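PDB 6CAF: concanavalin B from Canavalia ensiformis, which may bind carbohydrate as a chitinase-like seed protein built on the TIM-barrel fold of glycoside hydrolase family 18. Local coordinates for residues D62-E67 and G113-C118; G109-T114 and D154-V159; S185-C190 and F210-N215. All blocks are in the same frame, centred on the assembly; numbering follows the deposited sequence. Where two conformers were deposited one is given.

Contact 1 of 3, residues D62-E67 and G113-C118; sequences DKFGCE and GTYSAC
The carbonyl oxygen of F64 accepts the amide hydrogen of S116 with 3.0 Å between S116 N and F64 O, within a short parallel pairing of strand 114-115 with the end of strand 55-64 of the TIM barrel. The donor stands above the carbonyl plane, 39° out of it, and the same oxygen also meets the CA-H of Y115. Two further bonds, F64 N to T114 O and T114 N to D62 O, are weak. The CA-H of K63 also points to T114 O, with 3.4 Å between K63 CA and that oxygen.

The rings of F64 and Y115 lie on one face of this small sheet. With F64 CG between its backbone N and carbonyl carbon (chi1 59°), the ring is brought over Y115 CB, which makes a CH-pi contact 3.9 Å from the centroid of the F64 ring. S116 O comes to the edge of that ring, 3.2 Å from F64 CD1. D62 O lies near the plane of the Y115 ring, 3.6 Å from Y115 CD2. W164 of helix 164-178 packs against both rings, while Y115 OH is hydrogen-bonded to G110 O.

Beyond the strands a disulfide takes over, C66 SG to C118 SG, with a chi3 of 106°. It ties the two exits covalently where the ladder has ended. C118 is steadied by an ST turn, in which its backbone N donates to S116 OG at 3.0 Å.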
loop_
_atom_site.group_PDB
_atom_site.type_symbol
_atom_site.label_atom_id
_atom_site.label_comp_id
_atom_site.label_asym_id
_atom_site.label_seq_id
_atom_site.Cartn_x
_atom_site.Cartn_y
_atom_site.Cartn_z
ATOM N N ASP A 62 9.104 8.022 5.763
ATOM C CA ASP A 62 8.641 9.292 5.247
ATOM C C ASP A 62 9.628 10.433 5.316
ATOM O O ASP A 62 9.236 11.564 5.032
ATOM C CB ASP A 62 7.347 9.710 5.913
ATOM C CG ASP A 62 7.510 10.011 7.354
ATOM O OD1 ASP A 62 8.590 9.833 7.950
ATOM O OD2 ASP A 62 6.510 10.446 7.949
ATOM N N LYS A 63 10.895 10.145 5.600
ATOM C CA LYS A 63 11.928 11.172 5.668
ATOM C C LYS A 63 13.164 10.649 4.951
ATOM O O LYS A 63 13.951 9.887 5.505
ATOM C CB LYS A 63 12.234 11.574 7.105
ATOM C CG LYS A 63 11.253 12.590 7.659
ATOM C CD LYS A 63 11.436 12.790 9.156
ATOM C CE LYS A 63 10.272 12.179 9.917
ATOM N NZ LYS A 63 10.423 10.719 10.179
ATOM N N PHE A 64 13.293 11.040 3.689
ATOM C CA PHE A 64 14.427 10.640 2.885
ATOM C C PHE A 64 14.593 11.646 1.766
ATOM O O PHE A 64 13.651 12.371 1.448
ATOM C CB PHE A 64 14.329 9.182 2.408
ATOM C CG PHE A 64 13.123 8.862 1.581
ATOM C CD1 PHE A 64 13.102 9.103 0.228
ATOM C CD2 PHE A 64 12.029 8.235 2.152
ATOM C CE1 PHE A 64 12.022 8.779 -0.547
ATOM C CE2 PHE A 64 10.935 7.903 1.378
ATOM C CZ PHE A 64 10.938 8.170 0.034
ATOM N N GLY A 65 15.773 11.669 1.148
ATOM C CA GLY A 65 16.111 12.664 0.151
ATOM C C GLY A 65 17.596 12.817 0.105
ATOM O O GLY A 65 18.327 12.082 0.744
ATOM N N CYS A 66 18.050 13.782 -0.686
ATOM C CA CYS A 66 19.422 13.816 -1.157
ATOM C C CYS A 66 20.486 13.627 -0.100
ATOM O O CYS A 66 21.503 12.922 -0.291
ATOM C CB CYS A 66 19.731 15.155 -1.899
ATOM S SG CYS A 66 18.691 15.496 -3.335
ATOM N N GLU A 67 20.331 14.268 1.030
ATOM C CA GLU A 67 21.441 14.212 1.997
ATOM C C GLU A 67 21.142 13.268 3.156
ATOM O O GLU A 67 21.825 13.298 4.173
ATOM C CB GLU A 67 21.785 15.599 2.515
ATOM C CG GLU A 67 22.378 16.520 1.452
ATOM C CD GLU A 67 23.625 15.943 0.803
ATOM O OE1 GLU A 67 24.740 16.390 1.159
ATOM O OE2 GLU A 67 23.491 15.039 -0.058
ATOM N N GLY A 113 5.545 14.063 6.397
ATOM C CA GLY A 113 6.973 13.913 6.202
ATOM C C GLY A 113 7.495 14.766 5.061
ATOM O O GLY A 113 6.766 15.518 4.418
ATOM N N THR A 114 8.787 14.603 4.812
ATOM C CA THR A 114 9.503 15.308 3.776
ATOM C C THR A 114 10.272 14.234 3.043
ATOM O O THR A 114 11.300 13.723 3.545
ATOM C CB THR A 114 10.495 16.313 4.374
ATOM O OG1 THR A 114 9.791 17.249 5.193
ATOM C CG2 THR A 114 11.249 17.030 3.270
ATOM N N TYR A 115 9.771 13.859 1.873
ATOM C CA TYR A 115 10.384 12.766 1.156
ATOM C C TYR A 115 10.541 13.084 -0.314
ATOM O O TYR A 115 9.652 13.641 -0.947
ATOM C CB TYR A 115 9.621 11.461 1.390
ATOM C CG TYR A 115 8.146 11.472 1.106
ATOM C CD1 TYR A 115 7.654 11.153 -0.150
ATOM C CD2 TYR A 115 7.215 11.757 2.107
ATOM C CE1 TYR A 115 6.313 11.104 -0.399
ATOM C CE2 TYR A 115 5.873 11.705 1.842
ATOM C CZ TYR A 115 5.410 11.381 0.593
ATOM O OH TYR A 115 4.065 11.278 0.312
ATOM N N SER A 116 11.686 12.663 -0.835
ATOM C CA SER A 116 12.056 12.884 -2.210
ATOM C C SER A 116 12.987 11.797 -2.681
ATOM O O SER A 116 13.873 11.391 -1.933
ATOM C CB SER A 116 12.777 14.229 -2.365
ATOM O OG SER A 116 13.137 14.458 -3.722
ATOM N N ALA A 117 12.791 11.350 -3.915
ATOM C CA ALA A 117 13.723 10.446 -4.531
ATOM C C ALA A 117 14.988 11.156 -5.037
ATOM O O ALA A 117 15.962 10.488 -5.401
ATOM C CB ALA A 117 13.042 9.681 -5.642
ATOM N N CYS A 118 14.942 12.495 -5.047
ATOM C CA CYS A 118 16.113 13.388 -5.204
ATOM C C CYS A 118 16.711 13.467 -6.594
ATOM O O CYS A 118 16.789 14.549 -7.178
ATOM C CB CYS A 118 17.234 12.983 -4.182
ATOM S SG CYS A 118 18.853 13.782 -4.437
#

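Contact 2 of 3, residues G109-T114 and D154-V159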
loop_
_atom_site.group_PDB
_atom_site.type_symbol
_atom_site.label_atom_id
_atom_site.label_comp_id
_atom_site.label_asym_id
_atom_site.label_seq_id
_atom_site.Cartn_x
_atom_site.Cartn_y
_atom_site.Cartn_z
ATOM N N GLY A 109 6.611 7.094 1.929
ATOM C CA GLY A 109 5.862 8.313 1.663
ATOM C C GLY A 109 4.754 8.529 2.677
ATOM O O GLY A 109 5.013 8.655 3.868
ATOM N N GLY A 110 3.516 8.562 2.188
ATOM C CA GLY A 110 2.353 8.799 3.022
ATOM C C GLY A 110 1.960 10.259 3.095
ATOM O O GLY A 110 2.471 11.106 2.363
ATOM N N PRO A 111 1.031 10.570 3.988
ATOM C CA PRO A 111 0.439 11.910 4.030
ATOM C C PRO A 111 1.271 12.964 4.735
ATOM O O PRO A 111 0.914 14.137 4.696
ATOM C CB PRO A 111 -0.863 11.691 4.795
ATOM C CG PRO A 111 -0.620 10.477 5.603
ATOM C CD PRO A 111 0.281 9.600 4.802
ATOM N N LYS A 112 2.366 12.556 5.363
ATOM C CA LYS A 112 3.205 13.452 6.160
ATOM C C LYS A 112 4.680 13.289 5.789
ATOM O O LYS A 112 5.036 12.473 5.029
ATOM C CB LYS A 112 3.043 13.171 7.692
ATOM C CG LYS A 112 1.637 13.145 8.242
ATOM C CD LYS A 112 1.668 12.975 9.756
ATOM C CE LYS A 112 0.265 13.036 10.340
ATOM N NZ LYS A 112 -0.488 11.778 10.079
ATOM N N GLY A 113 5.545 14.063 6.397
ATOM C CA GLY A 113 6.973 13.913 6.202
ATOM C C GLY A 113 7.495 14.766 5.061
ATOM O O GLY A 113 6.766 15.518 4.418
ATOM N N THR A 114 8.787 14.603 4.812
ATOM C CA THR A 114 9.503 15.308 3.776
ATOM C C THR A 114 10.272 14.234 3.043
ATOM O O THR A 114 11.300 13.723 3.545
ATOM C CB THR A 114 10.495 16.313 4.374
ATOM O OG1 THR A 114 9.791 17.249 5.193
ATOM C CG2 THR A 114 11.249 17.030 3.270
ATOM N N ASP A 154 3.721 4.938 -1.688
ATOM C CA ASP A 154 2.535 5.734 -1.349
ATOM C C ASP A 154 2.897 7.214 -1.510
ATOM O O ASP A 154 2.979 7.993 -0.539
ATOM C CB ASP A 154 2.010 5.402 0.050
ATOM C CG ASP A 154 0.597 5.842 0.278
ATOM O OD1 ASP A 154 0.045 6.617 -0.524
ATOM O OD2 ASP A 154 0.034 5.444 1.326
ATOM N N ILE A 155 3.161 7.583 -2.749
ATOM C CA ILE A 155 3.757 8.866 -3.039
ATOM C C ILE A 155 2.647 9.876 -3.272
ATOM O O ILE A 155 2.205 10.105 -4.397
ATOM C CB ILE A 155 4.733 8.763 -4.221
ATOM C CG1 ILE A 155 5.766 7.625 -4.008
ATOM C CG2 ILE A 155 5.410 10.094 -4.499
ATOM C CD1 ILE A 155 6.494 7.677 -2.699
ATOM N N GLN A 156 2.163 10.449 -2.178
ATOM C CA GLN A 156 0.996 11.275 -2.240
ATOM C C GLN A 156 1.267 12.739 -1.983
ATOM O O GLN A 156 0.482 13.596 -2.384
ATOM C CB GLN A 156 -0.148 10.720 -1.388
ATOM C CG GLN A 156 0.112 10.212 -0.052
ATOM C CD GLN A 156 -1.126 9.973 0.727
ATOM O OE1 GLN A 156 -1.715 10.904 1.243
ATOM N NE2 GLN A 156 -1.554 8.726 0.792
ATOM N N LYS A 157 2.390 13.011 -1.344
ATOM C CA LYS A 157 2.767 14.333 -0.944
ATOM C C LYS A 157 4.291 14.410 -0.886
ATOM O O LYS A 157 4.857 14.757 0.151
ATOM C CB LYS A 157 2.130 14.658 0.426
ATOM C CG LYS A 157 2.255 16.106 0.826
ATOM C CD LYS A 157 2.091 16.341 2.325
ATOM C CE LYS A 157 2.956 15.442 3.210
ATOM N NZ LYS A 157 4.394 15.339 2.842
ATOM N N PRO A 158 4.966 14.096 -2.014
ATOM C CA PRO A 158 6.397 14.238 -2.074
ATOM C C PRO A 158 6.798 15.672 -2.255
ATOM O O PRO A 158 5.965 16.516 -2.567
ATOM C CB PRO A 158 6.781 13.460 -3.322
ATOM C CG PRO A 158 5.615 13.747 -4.232
ATOM C CD PRO A 158 4.411 13.705 -3.313
ATOM N N VAL A 159 8.084 15.947 -2.098
ATOM C CA VAL A 159 8.562 17.275 -2.431
ATOM C C VAL A 159 8.154 17.554 -3.873
ATOM O O VAL A 159 7.505 18.569 -4.175
ATOM C CB VAL A 159 10.085 17.366 -2.293
ATOM C CG1 VAL A 159 10.573 18.725 -2.785
ATOM C CG2 VAL A 159 10.526 17.100 -0.850
HETATM O O HOH W 1 7.356 15.339 1.173
#
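G110 N donates to D154 O at 2.8 Å, nearly straight at 173° and in the carbonyl plane. This bond belongs to a single parallel bridge at the C-terminal ends of two neighbouring TIM-barrel strands, 103-109 and 150-154, whose following loops run on together. In active chitinases of family 18, strand 150-154 leads to the catalytic glutamate; here that place is held by Q156.

A second cross-loop bond comes from K157. Its chain bends at its last two torsions, which carries NZ back to G113 O at 2.9 Å, with the donor tilted 34° from the carbonyl plane. A water between the loops donates to K157 O and, weakly, to G113 O. From strand 114-115, Y115 reaches in as well, and the backbone N of Q156 and of K157 both hydrogen-bond to its OH.

Within its own loop, Q156 reaches back over the inverse gamma turn centred on I155, and NE2 meets D154 OD1 at 3.0 Å. The acceptor lies in the amide plane, whereas the nitrogen approaches from above the carboxylate plane.

Packing is contributed by the same side chain: Q156 CG rests 3.5 Å from G110 O, and OE1 lies 3.7 Å from P111 CB. Replacing Q156 by an alanine is likely to leave D154 OD1 without its amide donor, freeing the carboxylate to turn, and to open a gap beside P111. At the bridge itself the backbones lie close, with G109 CA 3.6 Å from D154 O. Farther along, the methyls T114 CG2 and V159 CG2 meet at 4.2 Å.

Contact 3 of 3, residues S185-C190 and F210-N215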
loop_
_atom_site.group_PDB
_atom_site.type_symbol
_atom_site.label_atom_id
_atom_site.label_comp_id
_atom_site.label_asym_id
_atom_site.label_seq_id
_atom_site.Cartn_x
_atom_site.Cartn_y
_atom_site.Cartn_z
ATOM N N SER A 185 4.834 -2.066 -5.337
ATOM C CA SER A 185 3.454 -1.587 -5.479
ATOM C C SER A 185 3.391 -0.092 -5.343
ATOM O O SER A 185 4.346 0.538 -4.889
ATOM C CB SER A 185 2.566 -2.264 -4.466
ATOM O OG SER A 185 2.940 -1.986 -3.163
ATOM N N ALA A 186 2.253 0.462 -5.739
ATOM C CA ALA A 186 2.029 1.902 -5.706
ATOM C C ALA A 186 0.629 2.215 -5.240
ATOM O O ALA A 186 -0.280 1.400 -5.418
ATOM C CB ALA A 186 2.238 2.503 -7.060
ATOM N N ALA A 187 0.461 3.423 -4.711
ATOM C CA ALA A 187 -0.874 3.932 -4.323
ATOM C C ALA A 187 -1.098 5.313 -4.936
ATOM O O ALA A 187 -1.001 6.334 -4.249
ATOM C CB ALA A 187 -1.038 3.984 -2.819
ATOM N N PRO A 188 -1.395 5.364 -6.232
ATOM C CA PRO A 188 -1.750 6.648 -6.851
ATOM C C PRO A 188 -3.117 7.145 -6.403
ATOM O O PRO A 188 -3.942 6.372 -5.917
ATOM C CB PRO A 188 -1.752 6.310 -8.340
ATOM C CG PRO A 188 -2.225 4.891 -8.361
ATOM C CD PRO A 188 -1.555 4.243 -7.170
ATOM N N GLY A 189 -3.363 8.418 -6.661
ATOM C CA GLY A 189 -4.714 8.948 -6.540
ATOM C C GLY A 189 -5.623 8.412 -7.632
ATOM O O GLY A 189 -5.175 7.797 -8.567
ATOM N N CYS A 190 -6.915 8.645 -7.505
ATOM C CA CYS A 190 -7.840 8.024 -8.425
ATOM C C CYS A 190 -8.031 8.698 -9.751
ATOM O O CYS A 190 -8.599 8.068 -10.642
ATOM C CB CYS A 190 -9.186 7.706 -7.789
ATOM S SG CYS A 190 -10.069 9.037 -7.012
ATOM N N PHE A 210 -2.652 0.135 -6.082
ATOM C CA PHE A 210 -3.705 0.368 -5.111
ATOM C C PHE A 210 -4.245 1.784 -5.331
ATOM O O PHE A 210 -3.655 2.754 -4.874
ATOM C CB PHE A 210 -3.122 0.227 -3.698
ATOM C CG PHE A 210 -2.664 -1.155 -3.356
ATOM C CD1 PHE A 210 -1.396 -1.591 -3.674
ATOM C CD2 PHE A 210 -3.520 -2.043 -2.730
ATOM C CE1 PHE A 210 -0.984 -2.864 -3.350
ATOM C CE2 PHE A 210 -3.108 -3.324 -2.410
ATOM C CZ PHE A 210 -1.844 -3.751 -2.755
ATOM N N VAL A 211 -5.325 1.899 -6.087
ATOM C CA VAL A 211 -5.807 3.206 -6.478
ATOM C C VAL A 211 -6.619 3.804 -5.337
ATOM O O VAL A 211 -7.565 3.181 -4.848
ATOM C CB VAL A 211 -6.659 3.087 -7.734
ATOM C CG1 VAL A 211 -7.183 4.459 -8.145
ATOM C CG2 VAL A 211 -5.873 2.481 -8.887
ATOM N N ARG A 212 -6.270 5.023 -4.946
ATOM C CA ARG A 212 -6.919 5.665 -3.808
ATOM C C ARG A 212 -8.201 6.368 -4.223
ATOM O O ARG A 212 -8.191 7.518 -4.672
ATOM C CB ARG A 212 -5.952 6.634 -3.130
ATOM C CG ARG A 212 -4.760 5.944 -2.520
ATOM C CD ARG A 212 -3.851 6.876 -1.752
ATOM N NE ARG A 212 -2.938 7.547 -2.625
ATOM C CZ ARG A 212 -3.001 8.817 -2.996
ATOM N NH1 ARG A 212 -3.950 9.603 -2.561
ATOM N NH2 ARG A 212 -2.092 9.280 -3.820
ATOM N N PHE A 213 -9.293 5.636 -4.091
ATOM C CA PHE A 213 -10.606 6.128 -4.499
ATOM C C PHE A 213 -11.270 6.898 -3.348
ATOM O O PHE A 213 -12.344 6.550 -2.881
ATOM C CB PHE A 213 -11.519 4.961 -4.949
ATOM C CG PHE A 213 -11.096 4.310 -6.246
ATOM C CD1 PHE A 213 -11.342 4.919 -7.461
ATOM C CD2 PHE A 213 -10.485 3.088 -6.249
ATOM C CE1 PHE A 213 -10.999 4.308 -8.653
ATOM C CE2 PHE A 213 -10.140 2.486 -7.427
ATOM C CZ PHE A 213 -10.366 3.111 -8.628
ATOM N N TYR A 214 -10.620 7.959 -2.885
ATOM C CA TYR A 214 -11.197 8.757 -1.822
ATOM C C TYR A 214 -10.472 10.086 -1.786
ATOM O O TYR A 214 -9.396 10.253 -2.389
ATOM C CB TYR A 214 -11.120 8.011 -0.465
ATOM C CG TYR A 214 -9.732 7.603 -0.004
ATOM C CD1 TYR A 214 -9.155 6.456 -0.454
ATOM C CD2 TYR A 214 -9.047 8.328 0.965
ATOM C CE1 TYR A 214 -7.887 6.081 -0.037
ATOM C CE2 TYR A 214 -7.813 7.909 1.447
ATOM C CZ TYR A 214 -7.218 6.794 0.916
ATOM O OH TYR A 214 -5.966 6.396 1.360
ATOM N N ASN A 215 -11.088 11.031 -1.087
ATOM C CA ASN A 215 -10.613 12.407 -1.056
ATOM C C ASN A 215 -10.486 13.015 -2.471
ATOM O O ASN A 215 -9.631 13.851 -2.727
ATOM C CB ASN A 215 -9.344 12.522 -0.196
ATOM C CG ASN A 215 -9.598 12.177 1.317
ATOM O OD1 ASN A 215 -10.738 12.294 1.854
ATOM N ND2 ASN A 215 -8.527 11.727 2.006
HETATM O O HOH W 2 -7.287 10.282 -4.678
#
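R212 grips A187 O with two nitrogens, NE at 2.8 Å and NH2 at 3.2 Å, at the C-terminal ends of the parallel strands of a beta-alpha-beta unit in the TIM barrel. The oxygen sits at the guanidinium edge, in its plane, although NE itself stands above the carbonyl plane of A187. A bend at chi3 (-83°) turns the group back across the loop, where the P188-G189 backbone lies over one of its faces.

The backbone adds its own bonds. R212 N donates to P188 O at 2.9 Å and F210 N to A186 O at 2.8 Å, both bonds nearly along the C=O axis, so R212 is held at its amide as well as at its tip. Across the contact, A186 O and S185 CB lie at the F210 ring edge, A186 O 3.6 Å from F210 CD1 and S185 CB 3.8 Å from F210 CE1. Beside them, V211 CG1 packs against C190 CA, while C190 CB comes obliquely to the F213 ring, 3.5 Å from CD1.

Farther out, D154 OD1 makes a long, weak ion pair with R212 NE, and the F210 ring stacks with F248. W236 of helix 227-239 packs on P188 and V211. C190 is fixed by its disulfide to C219, and a water joins C190 N to Y214 O, donating to that oxygen at 3.1 Å.

In the fold
The three contacts follow the curved parallel sheet of one TIM barrel, at the loop-bearing C-terminal ends of its strands. Contacts 1 and 2 have centres about 9 Å apart, share G113 and T114, and join directly through Y115, so the loop after strand 103-109 is braced from two directions. Contact 3 comes later in the chain, its centre about 13 Å from that of contact 2 and about 21 Å from that of contact 1. It touches contact 2 where Q156 and D154 meet R212 and A187. Contact 2, at the position of the family's catalytic glutamate now held by Q156, thus touches both neighbours, while contacts 1 and 3 do not touch each other.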